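Local coordinates for protein phytase (PDB 2GFI) that hydrolyses inositol hexakisphosphate (phytate) as a 3-phytase of the histidine acid phosphatase family, from the yeast Debaryomyces castellii, at residues Phe152-Leu158 with Gly178-Asp182; Asp291-Ala297 with Glu337-Ser341; Ile343-Ile347 with Val396-Lys400. One frame throughout, in Å; residues are numbered along the deposited sequence.

How the interactions relate
The three contacts follow one another along the chain, and none nests within or crosses another. Interaction 1 closes first, joining the loop before strand 158-163 to the end of helix 166-180. Interaction 2 comes next and sets the end of helix 277-295 against helix 333-343. Interaction 3 opens where helix 333-343 ends, and brings the following loop against 396-400, which carries on from strand 395-397. Interactions 2 and 3 touch: I347 packs on S296, A297, H340 and S341, and the centres are about 13 Å apart. Interaction 1 stands apart, its centre about 33 Å from that of interaction 2 and about 30 Å from that of interaction 3.

Interaction 1 of 3, residues Phe152-Leu158 with Gly178-Asp182; sequences FDTNDTL and GFMGD
F152 and L158 meet F179 and M180 at a beta-alpha-beta crossover, in which helix 166-180 connects the parallel neighbours strand 158-163 and strand 189-194. F152 lies in the loop before the crossover, and L158 begins its first strand. F179 and M180 belong to the end of the helix. The two phenylalanines form a T-shaped stack. F179 brings the CE2 edge of its ring over the centre of one face of F152. The planes stand at 84° and the ring centroids are 5.4 Å apart. M180 meets the outer end of the F152 ring. Its chain is bent at chi2 (-55°) and chi3 (-73°), which swings both SD and CE against that end. SD lies 3.7 Å from F152 CZ, an oblique Met-aromatic contact. L158 CD2 touches both helix residues, at 3.6 Å from F179 CD2 and 4.0 Å from M180 SD. A type I turn from D153 to D156 separates F152 from L158 and lets both face the helix. I326 of strand 326-331 touches both phenylalanines, and R145 of helix 133-148 touches F152 and M180. No hydrogen bond joins the two segments. The contact therefore rests on apolar packing, with the ring edge and the sulfur adding weak interactions at the F152 ring.

Interaction 2 of 3, residues Asp291-Ala297 with Glu337-Ser341; sequences DYYSNSA and EIFHS
N295 and E337 make the one direct hydrogen bond between the two segments. N295 ND2 donates to E337 OE2 at 2.7 Å, with an N-H...O angle of 152°. The donor meets the syn side of OE2 but stands well out of the carboxylate plane. The other oxygen, E337 OE1, lies against D291 CB and is hydrogen-bonded to Y363 OH. D291 OD2 is 4.2 Å from E337 OE2, so the two acidic groups probably repel each other mildly. Cutting E337 back to an alanine would probably leave N295 ND2 and Y363 OH without their carboxylate partner and open a gap beside D291 CB. Further along, the N295 carbonyl oxygen lies against I338, with a CA-H...O contact of 3.4 Å from I338 CA to N295 O. S341 CB and OG pack on the backbone of S296 and A297, and S341 OG is hydrogen-bonded to T302 OG1. A water bridges the segments, 2.6 Å from S296 OG and donating to E337 O at the same distance. T302 OG1 is also hydrogen-bonded to S296 O, and H365 packs on both D291 and E337. The two helix segments cross nearly at right angles, at -82°. Helix 333-343 starts at D333, the predicted proton donor, which matches the HD motif of histidine acid phosphatases. The E337 side chain lies about 5 Å from that of D333, so this crossing borders the probable active site.

Interaction 3 of 3, residues Ile343-Ile347 with Val396-Lys400; sequences IGILI and VIPIK
I345 meets I397 and I399 with different branches, and its torsions set them apart. CG1 sits between the backbone N and the carbonyl carbon (chi1 58°), and the chain then runs on extended (chi2 170°) to carry CD1 to I397. CG2 takes the place beside the backbone N and faces I399. On the other segment, I397 holds CG2 anti to its own N, and this methyl is the part that I345 and L346 both touch. I345 CD1 lies 3.8 Å from I397 CG2, and the two side chains pass each other at a slant. L346 adds its CD2 methyl, 3.9 Å from the same I397 CG2, crossing at about a right angle. One methyl of I397 thus serves both loop residues, which reach it from different directions. The second branch of I345 makes the other half of the contact, with CG2 3.7 Å from I399 CG1. Between I397 and I399, P398 turns its ring away from the loop and leaves only its carbonyl oxygen near I345 CG2. The side-chain packing is apolar, and no hydrogen bond crosses between the segments. P398 packs on I51 and S403 of the same chain and on F359 of the third subunit, which places it at a subunit interface. The loop begins at G344, the first residue to leave the helix, with a positive phi of 74°. I345 follows directly, and its CB points toward 396-400. Strand 385-392 lies alongside: Y390 touches I345 and pairs through its backbone with I397, while I392 packs on the I397 side chain. Helix 412-423 completes the setting, with Y418 against both I345 and I399 and its OH hydrogen-bonded to I343 O.

Interaction 1 of 3, residues Phe152-Leu158 with Gly178-Asp182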
ATOM      1  N   PHE A 152      -3.635  26.779  20.572  1.00 28.65           N
ATOM      2  CA  PHE A 152      -4.831  27.565  20.386  1.00 29.85           C
ATOM      3  C   PHE A 152      -5.527  27.706  21.733  1.00 31.12           C
ATOM      4  O   PHE A 152      -5.784  26.704  22.417  1.00 31.54           O
ATOM      5  CB  PHE A 152      -5.760  26.902  19.372  1.00 28.84           C
ATOM      6  CG  PHE A 152      -7.060  27.673  19.108  1.00 28.67           C
ATOM      7  CD1 PHE A 152      -7.043  28.961  18.577  1.00 27.75           C
ATOM      8  CD2 PHE A 152      -8.290  27.069  19.329  1.00 27.42           C
ATOM      9  CE1 PHE A 152      -8.228  29.637  18.322  1.00 28.66           C
ATOM     10  CE2 PHE A 152      -9.476  27.737  19.063  1.00 27.56           C
ATOM     11  CZ  PHE A 152      -9.451  29.014  18.567  1.00 27.49           C
ATOM     12  N   ASP A 153      -5.809  28.951  22.095  1.00 32.42           N
ATOM     13  CA  ASP A 153      -6.601  29.281  23.268  1.00 34.24           C
ATOM     14  C   ASP A 153      -8.043  29.450  22.833  1.00 34.70           C
ATOM     15  O   ASP A 153      -8.347  30.344  22.033  1.00 34.99           O
ATOM     16  CB  ASP A 153      -6.103  30.601  23.877  1.00 34.86           C
ATOM     17  CG  ASP A 153      -6.607  30.817  25.318  1.00 36.57           C
ATOM     18  OD1 ASP A 153      -7.765  30.443  25.630  1.00 35.05           O
ATOM     19  OD2 ASP A 153      -5.892  31.346  26.207  1.00 40.79           O
ATOM     20  N   THR A 154      -8.936  28.614  23.353  1.00 35.51           N
ATOM     21  CA  THR A 154     -10.330  28.677  22.912  1.00 36.73           C
ATOM     22  C   THR A 154     -11.143  29.878  23.433  1.00 37.64           C
ATOM     23  O   THR A 154     -12.312  30.057  23.045  1.00 37.42           O
ATOM     24  CB  THR A 154     -11.054  27.358  23.188  1.00 36.99           C
ATOM     25  OG1 THR A 154     -10.867  26.967  24.556  1.00 38.01           O
ATOM     26  CG2 THR A 154     -10.423  26.216  22.381  1.00 37.02           C
ATOM     27  N   ASN A 155     -10.526  30.687  24.297  1.00 38.42           N
ATOM     28  CA  ASN A 155     -11.102  31.956  24.729  1.00 40.25           C
ATOM     29  C   ASN A 155     -10.814  33.044  23.711  1.00 40.14           C
ATOM     30  O   ASN A 155     -11.394  34.136  23.790  1.00 40.54           O
ATOM     31  CB  ASN A 155     -10.534  32.394  26.104  1.00 41.08           C
ATOM     32  CG  ASN A 155     -10.859  31.398  27.204  1.00 42.99           C
ATOM     33  OD1 ASN A 155     -11.984  30.873  27.255  1.00 47.34           O
ATOM     34  ND2 ASN A 155      -9.873  31.106  28.081  1.00 46.68           N
ATOM     35  N   ASP A 156      -9.906  32.740  22.773  1.00 39.55           N
ATOM     36  CA  ASP A 156      -9.484  33.680  21.742  1.00 39.16           C
ATOM     37  C   ASP A 156     -10.068  33.350  20.379  1.00 38.19           C
ATOM     38  O   ASP A 156     -10.116  32.188  19.965  1.00 38.88           O
ATOM     39  CB  ASP A 156      -7.951  33.726  21.634  1.00 39.95           C
ATOM     40  CG  ASP A 156      -7.271  34.152  22.941  1.00 41.94           C
ATOM     41  OD1 ASP A 156      -7.918  34.829  23.763  1.00 45.18           O
ATOM     42  OD2 ASP A 156      -6.085  33.863  23.234  1.00 46.33           O
ATOM     43  N   THR A 157     -10.532  34.379  19.690  1.00 36.12           N
ATOM     44  CA  THR A 157     -10.829  34.285  18.290  1.00 34.70           C
ATOM     45  C   THR A 157      -9.623  33.767  17.470  1.00 32.83           C
ATOM     46  O   THR A 157      -8.467  34.159  17.696  1.00 32.21           O
ATOM     47  CB  THR A 157     -11.250  35.676  17.800  1.00 35.28           C
ATOM     48  OG1 THR A 157     -12.648  35.849  18.053  1.00 37.33           O
ATOM     49  CG2 THR A 157     -11.184  35.743  16.316  1.00 35.73           C
ATOM     50  N   LEU A 158      -9.907  32.896  16.505  1.00 30.55           N
ATOM     51  CA  LEU A 158      -8.902  32.474  15.532  1.00 27.75           C
ATOM     52  C   LEU A 158      -8.927  33.469  14.394  1.00 26.84           C
ATOM     53  O   LEU A 158      -9.962  33.634  13.757  1.00 26.66           O
ATOM     54  CB  LEU A 158      -9.208  31.068  15.004  1.00 27.09           C
ATOM     55  CG  LEU A 158      -8.222  30.475  14.007  1.00 25.79           C
ATOM     56  CD1 LEU A 158      -6.889  30.079  14.704  1.00 21.09           C
ATOM     57  CD2 LEU A 158      -8.902  29.282  13.250  1.00 26.16           C
ATOM     58  N   GLY A 178     -12.352  23.042   9.243  1.00 20.42           N
ATOM     59  CA  GLY A 178     -11.747  21.805   9.669  1.00 20.05           C
ATOM     60  C   GLY A 178     -11.098  22.026  11.030  1.00 20.42           C
ATOM     61  O   GLY A 178     -11.187  21.181  11.921  1.00 19.69           O
ATOM     62  N   PHE A 179     -10.441  23.181  11.179  1.00 20.71           N
ATOM     63  CA  PHE A 179      -9.633  23.476  12.347  1.00 20.87           C
ATOM     64  C   PHE A 179     -10.498  23.596  13.595  1.00 20.94           C
ATOM     65  O   PHE A 179     -10.158  23.055  14.640  1.00 20.81           O
ATOM     66  CB  PHE A 179      -8.786  24.746  12.109  1.00 21.08           C
ATOM     67  CG  PHE A 179      -7.933  25.142  13.293  1.00 20.58           C
ATOM     68  CD1 PHE A 179      -6.597  24.769  13.365  1.00 21.26           C
ATOM     69  CD2 PHE A 179      -8.479  25.872  14.355  1.00 19.33           C
ATOM     70  CE1 PHE A 179      -5.828  25.129  14.485  1.00 21.81           C
ATOM     71  CE2 PHE A 179      -7.730  26.226  15.447  1.00 18.91           C
ATOM     72  CZ  PHE A 179      -6.398  25.870  15.519  1.00 20.58           C
ATOM     73  N   MET A 180     -11.635  24.264  13.453  1.00 21.72           N
ATOM     74  CA  MET A 180     -12.485  24.662  14.561  1.00 22.16           C
ATOM     75  C   MET A 180     -13.547  23.647  14.830  1.00 22.16           C
ATOM     76  O   MET A 180     -14.154  23.673  15.895  1.00 22.23           O
ATOM     77  CB  MET A 180     -13.168  26.004  14.261  1.00 22.78           C
ATOM     78  CG  MET A 180     -12.241  27.209  14.284  1.00 24.74           C
ATOM     79  SD  MET A 180     -11.313  27.369  15.832  1.00 27.59           S
ATOM     80  CE  MET A 180     -12.628  27.904  16.946  1.00 26.34           C
ATOM     81  N   GLY A 181     -13.792  22.759  13.867  1.00 21.67           N
ATOM     82  CA  GLY A 181     -14.848  21.769  14.008  1.00 21.99           C
ATOM     83  C   GLY A 181     -16.175  22.356  14.450  1.00 22.93           C
ATOM     84  O   GLY A 181     -16.623  23.363  13.867  1.00 22.44           O
ATOM     85  N   ASP A 182     -16.811  21.755  15.468  1.00 23.34           N
ATOM     86  CA  ASP A 182     -18.128  22.252  15.891  1.00 24.21           C
ATOM     87  C   ASP A 182     -18.092  23.572  16.701  1.00 24.48           C
ATOM     88  O   ASP A 182     -19.135  24.073  17.146  1.00 25.04           O
ATOM     89  CB  ASP A 182     -18.991  21.166  16.536  1.00 24.23           C
ATOM     90  CG  ASP A 182     -18.437  20.668  17.891  1.00 26.91           C
ATOM     91  OD1 ASP A 182     -17.342  21.124  18.358  1.00 28.32           O
ATOM     92  OD2 ASP A 182     -19.052  19.791  18.554  1.00 27.49           O
TER

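Interaction 2 of 3, residues Asp291-Ala297 with Glu337-Ser341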
ATOM      1  N   ASP A 291       8.258  28.488 -13.989  1.00 28.34           N
ATOM      2  CA  ASP A 291       8.057  29.027 -12.642  1.00 28.20           C
ATOM      3  C   ASP A 291       9.342  29.428 -11.971  1.00 27.50           C
ATOM      4  O   ASP A 291       9.348  30.380 -11.200  1.00 28.26           O
ATOM      5  CB  ASP A 291       7.291  28.061 -11.765  1.00 28.83           C
ATOM      6  CG  ASP A 291       5.901  27.813 -12.275  1.00 31.13           C
ATOM      7  OD1 ASP A 291       5.324  28.703 -12.952  1.00 31.22           O
ATOM      8  OD2 ASP A 291       5.307  26.741 -12.058  1.00 34.12           O
ATOM      9  N   TYR A 292      10.437  28.728 -12.248  1.00 26.26           N
ATOM     10  CA  TYR A 292      11.693  29.154 -11.660  1.00 25.63           C
ATOM     11  C   TYR A 292      12.053  30.562 -12.146  1.00 25.61           C
ATOM     12  O   TYR A 292      12.423  31.417 -11.342  1.00 25.12           O
ATOM     13  CB  TYR A 292      12.844  28.193 -11.927  1.00 24.94           C
ATOM     14  CG  TYR A 292      14.161  28.788 -11.460  1.00 24.98           C
ATOM     15  CD1 TYR A 292      14.522  28.748 -10.103  1.00 23.63           C
ATOM     16  CD2 TYR A 292      15.022  29.430 -12.360  1.00 23.24           C
ATOM     17  CE1 TYR A 292      15.716  29.297  -9.651  1.00 23.35           C
ATOM     18  CE2 TYR A 292      16.215  29.988 -11.924  1.00 23.18           C
ATOM     19  CZ  TYR A 292      16.556  29.919 -10.563  1.00 25.23           C
ATOM     20  OH  TYR A 292      17.723  30.480 -10.110  1.00 25.22           O
ATOM     21  N   TYR A 293      11.893  30.801 -13.444  1.00 25.18           N
ATOM     22  CA  TYR A 293      12.328  32.062 -14.049  1.00 25.86           C
ATOM     23  C   TYR A 293      11.338  33.212 -13.901  1.00 26.21           C
ATOM     24  O   TYR A 293      11.699  34.384 -14.070  1.00 26.68           O
ATOM     25  CB  TYR A 293      12.709  31.867 -15.519  1.00 24.97           C
ATOM     26  CG  TYR A 293      14.067  31.254 -15.689  1.00 24.97           C
ATOM     27  CD1 TYR A 293      15.216  32.022 -15.479  1.00 24.30           C
ATOM     28  CD2 TYR A 293      14.214  29.883 -16.041  1.00 23.25           C
ATOM     29  CE1 TYR A 293      16.467  31.477 -15.613  1.00 24.14           C
ATOM     30  CE2 TYR A 293      15.461  29.325 -16.178  1.00 21.87           C
ATOM     31  CZ  TYR A 293      16.589  30.135 -15.969  1.00 25.07           C
ATOM     32  OH  TYR A 293      17.846  29.647 -16.115  1.00 24.41           O
ATOM     33  N   SER A 294      10.099  32.868 -13.590  1.00 25.83           N
ATOM     34  CA  SER A 294       9.049  33.849 -13.402  1.00 25.46           C
ATOM     35  C   SER A 294       8.795  34.145 -11.941  1.00 25.74           C
ATOM     36  O   SER A 294       8.659  35.298 -11.561  1.00 26.01           O
ATOM     37  CB  SER A 294       7.766  33.339 -14.050  1.00 24.86           C
ATOM     38  OG  SER A 294       8.102  32.904 -15.343  1.00 24.56           O
ATOM     39  N   ASN A 295       8.726  33.093 -11.125  1.00 25.79           N
ATOM     40  CA  ASN A 295       8.262  33.219  -9.742  1.00 25.84           C
ATOM     41  C   ASN A 295       9.305  32.940  -8.684  1.00 25.68           C
ATOM     42  O   ASN A 295       8.990  32.990  -7.502  1.00 25.34           O
ATOM     43  CB  ASN A 295       7.091  32.282  -9.472  1.00 25.58           C
ATOM     44  CG  ASN A 295       6.021  32.363 -10.520  1.00 26.18           C
ATOM     45  OD1 ASN A 295       5.769  33.425 -11.073  1.00 27.01           O
ATOM     46  ND2 ASN A 295       5.362  31.224 -10.790  1.00 24.77           N
ATOM     47  N   SER A 296      10.515  32.612  -9.103  1.00 26.09           N
ATOM     48  CA  SER A 296      11.552  32.278  -8.162  1.00 27.34           C
ATOM     49  C   SER A 296      12.853  33.009  -8.504  1.00 28.04           C
ATOM     50  O   SER A 296      12.839  34.044  -9.170  1.00 28.49           O
ATOM     51  CB  SER A 296      11.735  30.762  -8.134  1.00 27.81           C
ATOM     52  OG  SER A 296      12.395  30.349  -6.958  1.00 28.19           O
ATOM     53  N   ALA A 297      13.975  32.468  -8.063  1.00 28.58           N
ATOM     54  CA  ALA A 297      15.248  33.171  -8.114  1.00 29.27           C
ATOM     55  C   ALA A 297      15.761  33.447  -9.532  1.00 29.51           C
ATOM     56  O   ALA A 297      16.728  34.193  -9.712  1.00 29.99           O
ATOM     57  CB  ALA A 297      16.304  32.411  -7.281  1.00 28.68           C
ATOM     58  N   GLU A 337       5.503  30.833  -4.026  1.00 24.33           N
ATOM     59  CA  GLU A 337       6.766  30.602  -4.747  1.00 24.71           C
ATOM     60  C   GLU A 337       7.711  31.742  -4.551  1.00 23.59           C
ATOM     61  O   GLU A 337       8.877  31.532  -4.275  1.00 23.87           O
ATOM     62  CB  GLU A 337       6.583  30.418  -6.251  1.00 24.98           C
ATOM     63  CG  GLU A 337       6.510  28.988  -6.637  1.00 28.29           C
ATOM     64  CD  GLU A 337       6.619  28.789  -8.116  1.00 30.30           C
ATOM     65  OE1 GLU A 337       7.540  28.040  -8.543  1.00 26.93           O
ATOM     66  OE2 GLU A 337       5.748  29.362  -8.816  1.00 32.75           O
ATOM     67  N   ILE A 338       7.198  32.949  -4.720  1.00 23.13           N
ATOM     68  CA  ILE A 338       7.983  34.150  -4.516  1.00 23.63           C
ATOM     69  C   ILE A 338       8.437  34.243  -3.057  1.00 23.68           C
ATOM     70  O   ILE A 338       9.590  34.536  -2.783  1.00 24.05           O
ATOM     71  CB  ILE A 338       7.163  35.388  -4.953  1.00 23.84           C
ATOM     72  CG1 ILE A 338       6.903  35.347  -6.480  1.00 23.64           C
ATOM     73  CG2 ILE A 338       7.837  36.672  -4.477  1.00 22.68           C
ATOM     74  CD1 ILE A 338       5.804  36.280  -6.951  1.00 22.53           C
ATOM     75  N   PHE A 339       7.534  33.961  -2.127  1.00 23.65           N
ATOM     76  CA  PHE A 339       7.905  33.815  -0.717  1.00 24.53           C
ATOM     77  C   PHE A 339       9.124  32.899  -0.578  1.00 24.26           C
ATOM     78  O   PHE A 339      10.116  33.294   0.025  1.00 24.68           O
ATOM     79  CB  PHE A 339       6.691  33.305   0.085  1.00 24.98           C
ATOM     80  CG  PHE A 339       6.903  33.210   1.570  1.00 26.45           C
ATOM     81  CD1 PHE A 339       7.947  33.872   2.214  1.00 27.30           C
ATOM     82  CD2 PHE A 339       6.000  32.485   2.347  1.00 28.19           C
ATOM     83  CE1 PHE A 339       8.090  33.784   3.614  1.00 27.40           C
ATOM     84  CE2 PHE A 339       6.167  32.375   3.757  1.00 28.76           C
ATOM     85  CZ  PHE A 339       7.197  33.041   4.375  1.00 26.45           C
ATOM     86  N   HIS A 340       9.070  31.710  -1.184  1.00 23.87           N
ATOM     87  CA  HIS A 340      10.183  30.733  -1.168  1.00 23.45           C
ATOM     88  C   HIS A 340      11.438  31.188  -1.859  1.00 23.70           C
ATOM     89  O   HIS A 340      12.539  30.763  -1.506  1.00 23.43           O
ATOM     90  CB  HIS A 340       9.747  29.366  -1.740  1.00 23.13           C
ATOM     91  CG  HIS A 340       9.062  28.505  -0.728  1.00 22.29           C
ATOM     92  ND1 HIS A 340       9.740  27.574   0.044  1.00 20.94           N
ATOM     93  CD2 HIS A 340       7.777  28.481  -0.312  1.00 21.44           C
ATOM     94  CE1 HIS A 340       8.891  27.000   0.876  1.00 20.50           C
ATOM     95  NE2 HIS A 340       7.695  27.534   0.684  1.00 22.04           N
ATOM     96  N   SER A 341      11.286  32.069  -2.839  1.00 24.66           N
ATOM     97  CA  SER A 341      12.459  32.732  -3.419  1.00 25.33           C
ATOM     98  C   SER A 341      13.260  33.440  -2.313  1.00 25.92           C
ATOM     99  O   SER A 341      14.491  33.413  -2.307  1.00 25.93           O
ATOM    100  CB  SER A 341      12.022  33.737  -4.471  1.00 25.35           C
ATOM    101  OG  SER A 341      13.112  34.067  -5.288  1.00 25.05           O
TER
HETATM  102  O   HOH W   1      10.553  29.731  -5.185  1.00 19.65           O

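Interaction 3 of 3, residues Ile343-Ile347 with Val396-Lys400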
ATOM      1  N   ILE A 343      12.675  32.728   1.185  1.00 24.95           N
ATOM      2  CA  ILE A 343      12.988  31.680   2.190  1.00 24.34           C
ATOM      3  C   ILE A 343      14.267  30.957   1.839  1.00 24.91           C
ATOM      4  O   ILE A 343      15.126  30.736   2.696  1.00 25.56           O
ATOM      5  CB  ILE A 343      11.850  30.638   2.369  1.00 24.36           C
ATOM      6  CG1 ILE A 343      10.560  31.303   2.881  1.00 23.96           C
ATOM      7  CG2 ILE A 343      12.293  29.542   3.354  1.00 22.96           C
ATOM      8  CD1 ILE A 343       9.275  30.500   2.627  1.00 22.76           C
ATOM      9  N   GLY A 344      14.410  30.579   0.577  1.00 24.70           N
ATOM     10  CA  GLY A 344      15.675  30.039   0.128  1.00 24.76           C
ATOM     11  C   GLY A 344      16.018  28.631   0.555  1.00 24.99           C
ATOM     12  O   GLY A 344      17.162  28.237   0.495  1.00 26.64           O
ATOM     13  N   ILE A 345      15.043  27.833   0.937  1.00 24.67           N
ATOM     14  CA  ILE A 345      15.328  26.439   1.297  1.00 23.91           C
ATOM     15  C   ILE A 345      15.089  25.430   0.161  1.00 24.44           C
ATOM     16  O   ILE A 345      15.570  24.296   0.200  1.00 24.79           O
ATOM     17  CB  ILE A 345      14.540  26.055   2.563  1.00 22.57           C
ATOM     18  CG1 ILE A 345      13.044  26.253   2.328  1.00 20.48           C
ATOM     19  CG2 ILE A 345      15.036  26.896   3.718  1.00 22.79           C
ATOM     20  CD1 ILE A 345      12.182  25.671   3.429  1.00 19.08           C
ATOM     21  N   LEU A 346      14.319  25.825  -0.840  1.00 25.42           N
ATOM     22  CA  LEU A 346      14.059  24.927  -1.961  1.00 26.06           C
ATOM     23  C   LEU A 346      14.507  25.554  -3.285  1.00 26.98           C
ATOM     24  O   LEU A 346      14.016  25.201  -4.363  1.00 27.25           O
ATOM     25  CB  LEU A 346      12.597  24.483  -1.963  1.00 25.54           C
ATOM     26  CG  LEU A 346      12.269  23.479  -0.849  1.00 23.64           C
ATOM     27  CD1 LEU A 346      10.775  23.320  -0.723  1.00 23.21           C
ATOM     28  CD2 LEU A 346      12.938  22.118  -1.108  1.00 20.78           C
ATOM     29  N   ILE A 347      15.484  26.458  -3.170  1.00 27.69           N
ATOM     30  CA  ILE A 347      16.014  27.234  -4.299  1.00 28.10           C
ATOM     31  C   ILE A 347      17.391  26.690  -4.728  1.00 28.54           C
ATOM     32  O   ILE A 347      18.287  26.549  -3.908  1.00 28.48           O
ATOM     33  CB  ILE A 347      16.079  28.767  -3.905  1.00 27.80           C
ATOM     34  CG1 ILE A 347      14.737  29.255  -3.357  1.00 26.70           C
ATOM     35  CG2 ILE A 347      16.567  29.644  -5.066  1.00 26.76           C
ATOM     36  CD1 ILE A 347      13.517  28.869  -4.190  1.00 26.92           C
ATOM     37  N   VAL A 396       9.730  18.062   6.527  1.00 18.27           N
ATOM     38  CA  VAL A 396      10.607  19.057   7.122  1.00 17.55           C
ATOM     39  C   VAL A 396      11.639  19.324   6.073  1.00 17.57           C
ATOM     40  O   VAL A 396      12.220  18.388   5.525  1.00 17.59           O
ATOM     41  CB  VAL A 396      11.292  18.579   8.422  1.00 17.35           C
ATOM     42  CG1 VAL A 396      12.319  19.624   8.893  1.00 17.03           C
ATOM     43  CG2 VAL A 396      10.243  18.225   9.519  1.00 16.04           C
ATOM     44  N   ILE A 397      11.840  20.598   5.767  1.00 18.17           N
ATOM     45  CA  ILE A 397      12.930  21.029   4.889  1.00 18.32           C
ATOM     46  C   ILE A 397      13.897  21.868   5.699  1.00 19.53           C
ATOM     47  O   ILE A 397      13.635  23.051   5.923  1.00 20.75           O
ATOM     48  CB  ILE A 397      12.385  21.832   3.673  1.00 17.91           C
ATOM     49  CG1 ILE A 397      11.221  21.079   2.984  1.00 15.98           C
ATOM     50  CG2 ILE A 397      13.520  22.211   2.709  1.00 16.57           C
ATOM     51  CD1 ILE A 397      11.580  19.736   2.284  1.00 15.88           C
ATOM     52  N   PRO A 398      14.996  21.278   6.172  1.00 20.30           N
ATOM     53  CA  PRO A 398      15.947  22.036   6.955  1.00 21.07           C
ATOM     54  C   PRO A 398      16.577  23.198   6.159  1.00 22.23           C
ATOM     55  O   PRO A 398      16.720  23.121   4.933  1.00 22.29           O
ATOM     56  CB  PRO A 398      16.997  20.988   7.355  1.00 21.18           C
ATOM     57  CG  PRO A 398      16.252  19.665   7.305  1.00 20.77           C
ATOM     58  CD  PRO A 398      15.399  19.858   6.046  1.00 20.78           C
ATOM     59  N   ILE A 399      16.897  24.281   6.870  1.00 22.90           N
ATOM     60  CA  ILE A 399      17.604  25.382   6.278  1.00 24.26           C
ATOM     61  C   ILE A 399      19.051  24.986   6.204  1.00 24.95           C
ATOM     62  O   ILE A 399      19.614  24.533   7.182  1.00 24.44           O
ATOM     63  CB  ILE A 399      17.466  26.645   7.123  1.00 24.40           C
ATOM     64  CG1 ILE A 399      16.003  27.008   7.289  1.00 23.93           C
ATOM     65  CG2 ILE A 399      18.287  27.764   6.497  1.00 24.43           C
ATOM     66  CD1 ILE A 399      15.773  28.023   8.360  1.00 26.38           C
ATOM     67  N   LYS A 400      19.641  25.152   5.032  1.00 26.84           N
ATOM     68  CA  LYS A 400      21.038  24.872   4.834  1.00 29.22           C
ATOM     69  C   LYS A 400      21.907  25.584   5.879  1.00 29.59           C
ATOM     70  O   LYS A 400      21.883  26.833   6.012  1.00 29.34           O
ATOM     71  CB  LYS A 400      21.438  25.299   3.427  1.00 30.20           C
ATOM     72  CG  LYS A 400      22.844  24.895   3.048  1.00 34.36           C
ATOM     73  CD  LYS A 400      23.175  25.480   1.682  1.00 40.78           C
ATOM     74  CE  LYS A 400      24.666  25.431   1.449  1.00 42.52           C
ATOM     75  NZ  LYS A 400      24.993  25.816   0.038  1.00 52.17           N
TER